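Local structure of Phthiocerol/phthiodiolone dimycocerosyl transferase (Mycobacterium tuberculosis, 1Q9J) at residues Gln158-Arg171 with Leu272-Gly286. The protein probably catalyses the final diesterification step in dimycocerosate lipid synthesis, transferring mycocerosyl groups directly from mycocerosic acid synthase onto phthiocerol-type alcohols. Residues are numbered along the deposited sequence; the frame is centred on the assembly and turned at random.
Sequences QPTPLSMEAVLAQR and LAPPVAPTEATNLLG
L162 and A281 form a single beta bridge with the bonding pattern of a parallel pair: L162 N donates to E280 O (2.7 Å), and L162 O accepts from T282 N, the N-H...O angle being 164°. This joins the lead-in to helix 164-170 to the long loop between strands 260-267 and 285-292 of the six-stranded sheet, in a two-domain fold of the CoA-dependent acyltransferase type. Before the bridge, P161, which has no N-H to satisfy, sets its CB against the backbone O of T279. Further out, T279 OG1 donates to Q158 OE1 (2.8 Å) from 29° off the amide carbonyl plane, the side chains crossing near a right angle.

Beyond the bridge, S163 stands at the N-cap position of the helix, which packs M164, V167 and L168 against the loop. V167 is short and branched, so its two methyls divide the work: CG1, anti to the backbone N (chi1 165°), meets L272 CD1 (3.6 Å), V276 CG2 and L284 CD1, while CG2 reaches A281 CB. M164 needs more length. Its chain runs extended to SD, then bends at chi3 and brings CE to 3.5 Å from L285 N, where strand 285-292 begins. At the helix's far end the guanidinium of R171 lies between V276 CG2 on one face and P274 CG on the other. NH1 is aimed at P274 O, modelled too close to trust, and NH2 adds a weak bond there; the opposite charge of E280 lies nearby without contact.

The end of the loop meets the HHxxxDG motif, which contains H124, the probable proton acceptor, and D128, given a structural role by similarity. L284 N bonds to D128 OD2, and the amide of N283 suits its buried place because ND2 donates to the backbone O of H124.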
ATOM      1  N   GLN A 158      -8.310   2.857 -21.000  1.00 47.23           N
ATOM      2  CA  GLN A 158      -8.395   4.124 -20.272  1.00 42.75           C
ATOM      3  C   GLN A 158      -7.165   4.989 -20.530  1.00 38.91           C
ATOM      4  O   GLN A 158      -6.083   4.471 -20.823  1.00 35.31           O
ATOM      5  CB  GLN A 158      -8.526   3.853 -18.779  1.00 35.47           C
ATOM      6  CG  GLN A 158      -9.478   2.737 -18.417  1.00 30.41           C
ATOM      7  CD  GLN A 158      -9.337   2.362 -16.962  1.00 38.23           C
ATOM      8  OE1 GLN A 158      -8.469   2.884 -16.267  1.00 45.89           O
ATOM      9  NE2 GLN A 158     -10.184   1.457 -16.488  1.00 37.81           N
ATOM     10  N   PRO A 159      -7.317   6.319 -20.440  1.00 36.20           N
ATOM     11  CA  PRO A 159      -6.177   7.218 -20.675  1.00 33.77           C
ATOM     12  C   PRO A 159      -5.160   7.222 -19.527  1.00 33.62           C
ATOM     13  O   PRO A 159      -5.373   6.587 -18.488  1.00 32.39           O
ATOM     14  CB  PRO A 159      -6.845   8.569 -20.897  1.00 30.36           C
ATOM     15  CG  PRO A 159      -8.093   8.476 -20.092  1.00 34.34           C
ATOM     16  CD  PRO A 159      -8.581   7.067 -20.310  1.00 30.41           C
ATOM     17  N   THR A 160      -4.049   7.924 -19.724  1.00 32.58           N
ATOM     18  CA  THR A 160      -2.988   7.994 -18.717  1.00 31.59           C
ATOM     19  C   THR A 160      -3.529   8.480 -17.379  1.00 35.59           C
ATOM     20  O   THR A 160      -3.891   9.647 -17.240  1.00 37.26           O
ATOM     21  CB  THR A 160      -1.900   8.969 -19.148  1.00 29.51           C
ATOM     22  OG1 THR A 160      -1.555   8.727 -20.518  1.00 38.37           O
ATOM     23  CG2 THR A 160      -0.675   8.798 -18.279  1.00 34.53           C
ATOM     24  N   PRO A 161      -3.579   7.600 -16.365  1.00 34.61           N
ATOM     25  CA  PRO A 161      -4.105   8.080 -15.083  1.00 34.11           C
ATOM     26  C   PRO A 161      -3.366   9.310 -14.584  1.00 33.96           C
ATOM     27  O   PRO A 161      -2.181   9.462 -14.842  1.00 32.44           O
ATOM     28  CB  PRO A 161      -3.983   6.871 -14.145  1.00 33.29           C
ATOM     29  CG  PRO A 161      -3.165   5.864 -14.891  1.00 33.82           C
ATOM     30  CD  PRO A 161      -3.320   6.156 -16.345  1.00 34.92           C
ATOM     31  N   LEU A 162      -4.063  10.207 -13.891  1.00 36.93           N
ATOM     32  CA  LEU A 162      -3.449  11.445 -13.414  1.00 35.54           C
ATOM     33  C   LEU A 162      -2.546  11.304 -12.200  1.00 35.18           C
ATOM     34  O   LEU A 162      -2.682  10.379 -11.391  1.00 30.84           O
ATOM     35  CB  LEU A 162      -4.545  12.452 -13.075  1.00 34.35           C
ATOM     36  CG  LEU A 162      -5.562  12.770 -14.160  1.00 33.86           C
ATOM     37  CD1 LEU A 162      -6.798  13.377 -13.545  1.00 30.00           C
ATOM     38  CD2 LEU A 162      -4.935  13.672 -15.162  1.00 27.20           C
ATOM     39  N   SER A 163      -1.612  12.236 -12.093  1.00 36.01           N
ATOM     40  CA  SER A 163      -0.717  12.299 -10.946  1.00 37.68           C
ATOM     41  C   SER A 163      -1.482  13.156  -9.923  1.00 41.61           C
ATOM     42  O   SER A 163      -2.406  13.903 -10.282  1.00 38.19           O
ATOM     43  CB  SER A 163       0.591  13.000 -11.306  1.00 34.52           C
ATOM     44  OG  SER A 163       0.361  14.315 -11.768  1.00 39.95           O
ATOM     45  N   MET A 164      -1.106  13.049  -8.652  1.00 46.13           N
ATOM     46  CA  MET A 164      -1.776  13.817  -7.609  1.00 45.22           C
ATOM     47  C   MET A 164      -1.774  15.315  -7.917  1.00 45.38           C
ATOM     48  O   MET A 164      -2.823  15.960  -7.847  1.00 45.60           O
ATOM     49  CB  MET A 164      -1.119  13.573  -6.253  1.00 50.89           C
ATOM     50  CG  MET A 164      -1.825  14.262  -5.093  1.00 56.08           C
ATOM     51  SD  MET A 164      -0.998  13.941  -3.525  1.00 62.07           S
ATOM     52  CE  MET A 164      -2.080  12.721  -2.847  1.00 64.10           C
ATOM     53  N   GLU A 165      -0.620  15.884  -8.261  1.00 41.13           N
ATOM     54  CA  GLU A 165      -0.623  17.307  -8.567  1.00 44.65           C
ATOM     55  C   GLU A 165      -1.484  17.626  -9.783  1.00 46.60           C
ATOM     56  O   GLU A 165      -1.827  18.778 -10.017  1.00 46.70           O
ATOM     57  CB  GLU A 165       0.787  17.865  -8.774  1.00 42.16           C
ATOM     58  CG  GLU A 165       1.839  16.863  -9.109  1.00 51.57           C
ATOM     59  CD  GLU A 165       2.291  16.065  -7.910  1.00 55.80           C
ATOM     60  OE1 GLU A 165       1.830  14.907  -7.769  1.00 61.08           O
ATOM     61  OE2 GLU A 165       3.107  16.593  -7.108  1.00 56.61           O
ATOM     62  N   ALA A 166      -1.831  16.614 -10.570  1.00 47.04           N
ATOM     63  CA  ALA A 166      -2.682  16.869 -11.718  1.00 42.43           C
ATOM     64  C   ALA A 166      -4.114  16.977 -11.181  1.00 45.35           C
ATOM     65  O   ALA A 166      -4.853  17.907 -11.516  1.00 45.28           O
ATOM     66  CB  ALA A 166      -2.582  15.740 -12.709  1.00 41.61           C
ATOM     67  N   VAL A 167      -4.481  16.034 -10.319  1.00 41.67           N
ATOM     68  CA  VAL A 167      -5.810  16.002  -9.733  1.00 41.92           C
ATOM     69  C   VAL A 167      -6.143  17.280  -8.958  1.00 43.84           C
ATOM     70  O   VAL A 167      -7.273  17.777  -9.005  1.00 42.26           O
ATOM     71  CB  VAL A 167      -5.953  14.768  -8.822  1.00 42.49           C
ATOM     72  CG1 VAL A 167      -7.176  14.902  -7.920  1.00 41.18           C
ATOM     73  CG2 VAL A 167      -6.069  13.527  -9.689  1.00 39.38           C
ATOM     74  N   LEU A 168      -5.152  17.813  -8.257  1.00 41.96           N
ATOM     75  CA  LEU A 168      -5.354  19.037  -7.502  1.00 42.73           C
ATOM     76  C   LEU A 168      -5.496  20.210  -8.465  1.00 45.35           C
ATOM     77  O   LEU A 168      -6.379  21.065  -8.318  1.00 46.13           O
ATOM     78  CB  LEU A 168      -4.185  19.282  -6.540  1.00 36.73           C
ATOM     79  CG  LEU A 168      -3.959  18.178  -5.492  1.00 35.13           C
ATOM     80  CD1 LEU A 168      -2.942  18.653  -4.492  1.00 35.60           C
ATOM     81  CD2 LEU A 168      -5.249  17.799  -4.807  1.00 26.14           C
ATOM     82  N   ALA A 169      -4.630  20.254  -9.465  1.00 46.46           N
ATOM     83  CA  ALA A 169      -4.711  21.337 -10.429  1.00 48.04           C
ATOM     84  C   ALA A 169      -6.105  21.404 -11.069  1.00 52.47           C
ATOM     85  O   ALA A 169      -6.639  22.495 -11.239  1.00 57.15           O
ATOM     86  CB  ALA A 169      -3.633  21.173 -11.502  1.00 35.40           C
ATOM     87  N   GLN A 170      -6.702  20.262 -11.419  1.00 55.81           N
ATOM     88  CA  GLN A 170      -8.039  20.288 -12.028  1.00 58.37           C
ATOM     89  C   GLN A 170      -8.996  21.019 -11.102  1.00 60.43           C
ATOM     90  O   GLN A 170      -9.908  21.705 -11.561  1.00 62.80           O
ATOM     91  CB  GLN A 170      -8.585  18.880 -12.266  1.00 58.92           C
ATOM     92  CG  GLN A 170      -7.811  18.061 -13.279  1.00 59.52           C
ATOM     93  CD  GLN A 170      -8.535  16.776 -13.659  1.00 60.85           C
ATOM     94  OE1 GLN A 170      -9.086  16.070 -12.804  1.00 64.83           O
ATOM     95  NE2 GLN A 170      -8.515  16.455 -14.945  1.00 64.63           N
ATOM     96  N   ARG A 171      -8.793  20.845  -9.800  1.00 58.46           N
ATOM     97  CA  ARG A 171      -9.617  21.504  -8.801  1.00 57.12           C
ATOM     98  C   ARG A 171      -8.937  22.818  -8.463  1.00 61.43           C
ATOM     99  O   ARG A 171      -8.020  23.252  -9.162  1.00 62.07           O
ATOM    100  CB  ARG A 171      -9.739  20.650  -7.540  1.00 51.53           C
ATOM    101  CG  ARG A 171     -10.708  19.476  -7.667  1.00 52.30           C
ATOM    102  CD  ARG A 171      -9.985  18.168  -7.403  1.00 51.40           C
ATOM    103  NE  ARG A 171     -10.194  17.183  -8.478  1.00 48.43           N
ATOM    104  CZ  ARG A 171     -11.216  16.347  -8.491  1.00 45.36           C
ATOM    105  NH1 ARG A 171     -12.098  16.388  -7.498  1.00 52.21           N
ATOM    106  NH2 ARG A 171     -11.340  15.483  -9.470  1.00 42.25           N
ATOM    107  N   LEU A 272     -11.721  14.740  -1.791  1.00 43.94           N
ATOM    108  CA  LEU A 272     -11.786  15.814  -2.768  1.00 43.96           C
ATOM    109  C   LEU A 272     -13.099  16.034  -3.494  1.00 47.38           C
ATOM    110  O   LEU A 272     -14.017  15.225  -3.442  1.00 49.38           O
ATOM    111  CB  LEU A 272     -10.712  15.615  -3.827  1.00 47.77           C
ATOM    112  CG  LEU A 272      -9.267  15.520  -3.365  1.00 50.47           C
ATOM    113  CD1 LEU A 272      -8.397  15.405  -4.598  1.00 48.78           C
ATOM    114  CD2 LEU A 272      -8.880  16.741  -2.545  1.00 52.89           C
ATOM    115  N   ALA A 273     -13.115  17.163  -4.202  1.00 50.81           N
ATOM    116  CA  ALA A 273     -14.217  17.661  -5.017  1.00 50.16           C
ATOM    117  C   ALA A 273     -14.738  16.530  -5.889  1.00 52.72           C
ATOM    118  O   ALA A 273     -14.708  15.374  -5.456  1.00 60.95           O
ATOM    119  CB  ALA A 273     -13.735  18.818  -5.865  1.00 45.58           C
ATOM    120  N   PRO A 274     -15.190  16.824  -7.137  1.00 47.44           N
ATOM    121  CA  PRO A 274     -15.673  15.644  -7.865  1.00 36.33           C
ATOM    122  C   PRO A 274     -14.736  14.491  -7.550  1.00 36.42           C
ATOM    123  O   PRO A 274     -13.521  14.567  -7.749  1.00 34.90           O
ATOM    124  CB  PRO A 274     -15.633  16.083  -9.323  1.00 30.95           C
ATOM    125  CG  PRO A 274     -14.562  17.106  -9.339  1.00 36.04           C
ATOM    126  CD  PRO A 274     -14.822  17.887  -8.091  1.00 40.06           C
ATOM    127  N   PRO A 275     -15.293  13.440  -6.948  1.00 37.29           N
ATOM    128  CA  PRO A 275     -14.535  12.252  -6.572  1.00 38.11           C
ATOM    129  C   PRO A 275     -13.660  11.784  -7.718  1.00 37.15           C
ATOM    130  O   PRO A 275     -13.922  12.092  -8.880  1.00 39.25           O
ATOM    131  CB  PRO A 275     -15.625  11.248  -6.188  1.00 38.07           C
ATOM    132  CG  PRO A 275     -16.857  11.778  -6.855  1.00 40.69           C
ATOM    133  CD  PRO A 275     -16.719  13.249  -6.675  1.00 38.91           C
ATOM    134  N   VAL A 276     -12.597  11.076  -7.375  1.00 38.05           N
ATOM    135  CA  VAL A 276     -11.667  10.549  -8.344  1.00 35.99           C
ATOM    136  C   VAL A 276     -11.804   9.055  -8.246  1.00 38.55           C
ATOM    137  O   VAL A 276     -12.051   8.532  -7.149  1.00 38.67           O
ATOM    138  CB  VAL A 276     -10.246  10.970  -7.999  1.00 36.12           C
ATOM    139  CG1 VAL A 276      -9.283  10.376  -8.993  1.00 38.17           C
ATOM    140  CG2 VAL A 276     -10.159  12.500  -7.992  1.00 27.00           C
ATOM    141  N   ALA A 277     -11.721   8.353  -9.368  1.00 34.15           N
ATOM    142  CA  ALA A 277     -11.850   6.901  -9.293  1.00 35.17           C
ATOM    143  C   ALA A 277     -10.495   6.259  -9.054  1.00 39.34           C
ATOM    144  O   ALA A 277      -9.458   6.827  -9.386  1.00 43.07           O
ATOM    145  CB  ALA A 277     -12.465   6.378 -10.558  1.00 24.97           C
ATOM    146  N   PRO A 278     -10.481   5.066  -8.469  1.00 39.50           N
ATOM    147  CA  PRO A 278      -9.215   4.396  -8.199  1.00 43.45           C
ATOM    148  C   PRO A 278      -8.151   4.344  -9.300  1.00 44.45           C
ATOM    149  O   PRO A 278      -6.975   4.563  -9.017  1.00 48.23           O
ATOM    150  CB  PRO A 278      -9.661   3.018  -7.702  1.00 45.35           C
ATOM    151  CG  PRO A 278     -11.008   2.854  -8.324  1.00 41.47           C
ATOM    152  CD  PRO A 278     -11.612   4.190  -8.152  1.00 39.75           C
ATOM    153  N   THR A 279      -8.524   4.075 -10.548  1.00 43.66           N
ATOM    154  CA  THR A 279      -7.505   4.021 -11.607  1.00 40.69           C
ATOM    155  C   THR A 279      -7.420   5.348 -12.328  1.00 39.02           C
ATOM    156  O   THR A 279      -6.651   5.504 -13.273  1.00 39.55           O
ATOM    157  CB  THR A 279      -7.811   2.980 -12.680  1.00 40.97           C
ATOM    158  OG1 THR A 279      -8.786   3.517 -13.578  1.00 49.19           O
ATOM    159  CG2 THR A 279      -8.339   1.710 -12.063  1.00 36.87           C
ATOM    160  N   GLU A 280      -8.229   6.303 -11.893  1.00 40.21           N
ATOM    161  CA  GLU A 280      -8.216   7.610 -12.525  1.00 40.49           C
ATOM    162  C   GLU A 280      -6.912   8.342 -12.190  1.00 40.56           C
ATOM    163  O   GLU A 280      -6.378   9.114 -13.001  1.00 41.23           O
ATOM    164  CB  GLU A 280      -9.449   8.398 -12.094  1.00 39.78           C
ATOM    165  CG  GLU A 280      -9.413   9.862 -12.444  1.00 43.99           C
ATOM    166  CD  GLU A 280     -10.663  10.604 -11.997  1.00 51.33           C
ATOM    167  OE1 GLU A 280     -11.415  10.076 -11.136  1.00 50.15           O
ATOM    168  OE2 GLU A 280     -10.881  11.734 -12.502  1.00 53.99           O
ATOM    169  N   ALA A 281      -6.398   8.088 -10.992  1.00 35.86           N
ATOM    170  CA  ALA A 281      -5.130   8.676 -10.575  1.00 39.23           C
ATOM    171  C   ALA A 281      -4.108   7.582 -10.220  1.00 41.42           C
ATOM    172  O   ALA A 281      -4.471   6.453  -9.853  1.00 39.47           O
ATOM    173  CB  ALA A 281      -5.337   9.599  -9.373  1.00 34.18           C
ATOM    174  N   THR A 282      -2.831   7.942 -10.326  1.00 42.53           N
ATOM    175  CA  THR A 282      -1.715   7.050 -10.014  1.00 40.68           C
ATOM    176  C   THR A 282      -1.666   6.820  -8.518  1.00 39.41           C
ATOM    177  O   THR A 282      -1.928   5.734  -7.999  1.00 36.85           O
ATOM    178  CB  THR A 282      -0.377   7.691 -10.416  1.00 37.27           C
ATOM    179  OG1 THR A 282      -0.224   7.650 -11.838  1.00 42.37           O
ATOM    180  CG2 THR A 282       0.752   6.951  -9.790  1.00 49.14           C
ATOM    181  N   ASN A 283      -1.309   7.888  -7.832  1.00 40.96           N
ATOM    182  CA  ASN A 283      -1.193   7.855  -6.396  1.00 40.33           C
ATOM    183  C   ASN A 283      -1.961   9.058  -5.833  1.00 41.18           C
ATOM    184  O   ASN A 283      -1.642  10.207  -6.129  1.00 41.75           O
ATOM    185  CB  ASN A 283       0.303   7.891  -6.039  1.00 39.15           C
ATOM    186  CG  ASN A 283       1.021   6.577  -6.371  1.00 42.05           C
ATOM    187  OD1 ASN A 283       0.785   5.550  -5.714  1.00 43.74           O
ATOM    188  ND2 ASN A 283       1.894   6.601  -7.394  1.00 30.17           N
ATOM    189  N   LEU A 284      -3.002   8.783  -5.061  1.00 41.50           N
ATOM    190  CA  LEU A 284      -3.779   9.853  -4.480  1.00 42.82           C
ATOM    191  C   LEU A 284      -3.977   9.608  -2.980  1.00 47.43           C
ATOM    192  O   LEU A 284      -5.091   9.662  -2.462  1.00 51.06           O
ATOM    193  CB  LEU A 284      -5.139   9.972  -5.175  1.00 40.45           C
ATOM    194  CG  LEU A 284      -5.846  11.335  -5.027  1.00 40.47           C
ATOM    195  CD1 LEU A 284      -5.142  12.388  -5.875  1.00 33.47           C
ATOM    196  CD2 LEU A 284      -7.292  11.214  -5.450  1.00 38.30           C
ATOM    197  N   LEU A 285      -2.889   9.313  -2.283  1.00 45.15           N
ATOM    198  CA  LEU A 285      -2.983   9.095  -0.861  1.00 43.49           C
ATOM    199  C   LEU A 285      -2.338  10.254  -0.129  1.00 47.33           C
ATOM    200  O   LEU A 285      -1.125  10.457  -0.199  1.00 49.45           O
ATOM    201  CB  LEU A 285      -2.326   7.774  -0.469  1.00 37.92           C
ATOM    202  CG  LEU A 285      -2.955   6.540  -1.108  1.00 40.43           C
ATOM    203  CD1 LEU A 285      -2.206   5.308  -0.637  1.00 43.36           C
ATOM    204  CD2 LEU A 285      -4.434   6.422  -0.763  1.00 39.45           C
ATOM    205  N   GLY A 286      -3.167  11.043   0.546  1.00 47.22           N
ATOM    206  CA  GLY A 286      -2.647  12.165   1.296  1.00 45.87           C
ATOM    207  C   GLY A 286      -2.041  11.633   2.576  1.00 46.39           C
ATOM    208  O   GLY A 286      -2.304  10.500   2.975  1.00 43.83           O
TER